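Local coordinates for putative bacterial transcription regulation protein (Staphylococcus aureus, PDB 3LUR), which probably acts in transcriptional regulation as an effector-binding domain, related to integron-associated effector-binding proteins, at residues D46-L49 and K50-G53. Sequence-based numbering, arbitrary orientation.
Sequences DLQL and KNNG. With EDO (1,2-ethanediol), chain H.
The carboxamide nitrogen ND2 of N51 serves two acceptors, OE1 of Q48 at 3.0 Å and the backbone oxygen of G57, and so ties the end of helix 43-50 to the loop that leads into strand 58-64. How an asparagine can organise a helix exit is plain here, because its other amide atom forms an Asx turn: OD1 accepts from G53 N at 2.9 Å. With both ends of the amide bonded, its rotation is fixed. The bond to Q48 is nearly straight (166°) and lies in the carbonyl plane of the acceptor, although the two amide planes are turned 35° apart. Q48 bends at chi2 (-66°), which brings its amide alongside that of N51, both side chains running the same way, while NE2 donates to O2 of a 1,2-ethanediol, probably from the crystallisation liquor. In the backbone, K50 N donates to L47 O at 2.9 Å. L47 itself packs against V15 and V76 of the barrel strands and Y87 of a loop. One turn back, D46 OD2 is hydrogen-bonded to the hydroxyl of Y87, and a water donates to D46 O at 2.7 Å and is weakly bonded by K50 NZ at 3.3 Å.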
ATOM      1  N   ASP A  46      10.643 -14.101  -1.065  1.00 16.25           N
ATOM      2  CA  ASP A  46      11.640 -13.547  -1.945  1.00 16.59           C
ATOM      3  C   ASP A  46      11.742 -12.009  -1.853  1.00 15.96           C
ATOM      4  O   ASP A  46      12.831 -11.472  -1.849  1.00 15.09           O
ATOM      5  CB  ASP A  46      11.354 -13.944  -3.381  1.00 17.09           C
ATOM      6  CG  ASP A  46      12.540 -13.715  -4.280  1.00 18.97           C
ATOM      7  OD1 ASP A  46      13.657 -14.150  -3.892  1.00 21.91           O
ATOM      8  OD2 ASP A  46      12.365 -13.101  -5.355  1.00 21.68           O
ATOM      9  N   LEU A  47      10.601 -11.314  -1.822  1.00 15.25           N
ATOM     10  CA  LEU A  47      10.613  -9.869  -1.706  1.00 15.28           C
ATOM     11  C   LEU A  47      11.166  -9.428  -0.359  1.00 15.71           C
ATOM     12  O   LEU A  47      11.856  -8.428  -0.272  1.00 15.54           O
ATOM     13  CB  LEU A  47       9.218  -9.288  -1.909  1.00 14.78           C
ATOM     14  CG  LEU A  47       8.624  -9.379  -3.297  1.00 13.80           C
ATOM     15  CD1 LEU A  47       7.221  -8.760  -3.256  1.00 12.27           C
ATOM     16  CD2 LEU A  47       9.519  -8.679  -4.317  1.00 12.25           C
ATOM     17  N   GLN A  48      10.901 -10.198   0.689  1.00 16.51           N
ATOM     18  CA  GLN A  48      11.407  -9.829   2.004  1.00 17.83           C
ATOM     19  C   GLN A  48      12.919  -9.882   2.059  1.00 17.45           C
ATOM     20  O   GLN A  48      13.522  -9.147   2.836  1.00 18.19           O
ATOM     21  CB  GLN A  48      10.765 -10.651   3.120  1.00 17.78           C
ATOM     22  CG  GLN A  48       9.340 -10.230   3.411  1.00 20.63           C
ATOM     23  CD  GLN A  48       9.235  -8.808   3.994  1.00 24.42           C
ATOM     24  OE1 GLN A  48       9.786  -7.843   3.453  1.00 26.65           O
ATOM     25  NE2 GLN A  48       8.476  -8.679   5.082  1.00 28.15           N
ATOM     26  N   LEU A  49      13.538 -10.694   1.203  1.00 17.30           N
ATOM     27  CA  LEU A  49      14.997 -10.741   1.144  1.00 17.22           C
ATOM     28  C   LEU A  49      15.561  -9.496   0.503  1.00 16.73           C
ATOM     29  O   LEU A  49      16.703  -9.165   0.747  1.00 16.13           O
ATOM     30  CB  LEU A  49      15.481 -11.959   0.376  1.00 17.45           C
ATOM     31  CG  LEU A  49      15.221 -13.299   1.049  1.00 17.86           C
ATOM     32  CD1 LEU A  49      15.666 -14.446   0.113  1.00 18.42           C
ATOM     33  CD2 LEU A  49      15.945 -13.350   2.386  1.00 19.77           C
ATOM     34  N   LYS A  50      14.747  -8.816  -0.317  1.00 15.92           N
ATOM     35  CA  LYS A  50      15.153  -7.588  -1.022  1.00 15.56           C
ATOM     36  C   LYS A  50      14.804  -6.322  -0.258  1.00 15.12           C
ATOM     37  O   LYS A  50      15.193  -5.229  -0.652  1.00 15.25           O
ATOM     38  CB  LYS A  50      14.452  -7.509  -2.388  1.00 15.38           C
ATOM     39  CG  LYS A  50      14.745  -8.692  -3.292  1.00 17.44           C
ATOM     40  CD  LYS A  50      14.214  -8.473  -4.700  1.00 17.68           C
ATOM     41  CE  LYS A  50      14.511  -9.678  -5.595  1.00 18.93           C
ATOM     42  NZ  LYS A  50      15.975  -9.973  -5.656  1.00 19.98           N
ATOM     43  N   ASN A  51      14.050  -6.471   0.812  1.00 14.89           N
ATOM     44  CA  ASN A  51      13.571  -5.324   1.595  1.00 14.26           C
ATOM     45  C   ASN A  51      14.738  -4.587   2.236  1.00 14.44           C
ATOM     46  O   ASN A  51      15.436  -5.139   3.076  1.00 13.45           O
ATOM     47  CB  ASN A  51      12.569  -5.793   2.650  1.00 14.37           C
ATOM     48  CG  ASN A  51      11.772  -4.649   3.272  1.00 13.72           C
ATOM     49  OD1 ASN A  51      12.270  -3.543   3.436  1.00 12.25           O
ATOM     50  ND2 ASN A  51      10.528  -4.930   3.633  1.00 13.24           N
ATOM     51  N   ASN A  52      14.953  -3.344   1.828  1.00 14.58           N
ATOM     52  CA  ASN A  52      16.103  -2.571   2.327  1.00 15.66           C
ATOM     53  C   ASN A  52      15.802  -1.750   3.566  1.00 16.21           C
ATOM     54  O   ASN A  52      16.627  -0.981   3.980  1.00 16.41           O
ATOM     55  CB  ASN A  52      16.683  -1.665   1.224  1.00 15.15           C
ATOM     56  CG  ASN A  52      15.791  -0.487   0.886  1.00 14.63           C
ATOM     57  OD1 ASN A  52      14.711  -0.323   1.454  1.00 12.94           O
ATOM     58  ND2 ASN A  52      16.240   0.342  -0.045  1.00 12.62           N
ATOM     59  N   GLY A  53      14.590  -1.871   4.106  1.00 17.01           N
ATOM     60  CA  GLY A  53      14.206  -1.150   5.320  1.00 17.85           C
ATOM     61  C   GLY A  53      13.759   0.308   5.183  1.00 18.12           C
ATOM     62  O   GLY A  53      13.392   0.915   6.183  1.00 18.38           O
TER
HETATM   63  C1  EDO H 162       7.351  -8.317   7.818  1.00 43.51           C
HETATM   64  O1  EDO H 162       6.273  -7.666   7.119  1.00 42.97           O
HETATM   65  C2  EDO H 162       8.264  -7.265   8.460  1.00 43.89           C
HETATM   66  O2  EDO H 162       9.027  -6.571   7.467  1.00 44.75           O
HETATM   67  O   HOH W   1      14.988 -12.167  -3.394  1.00 34.55           O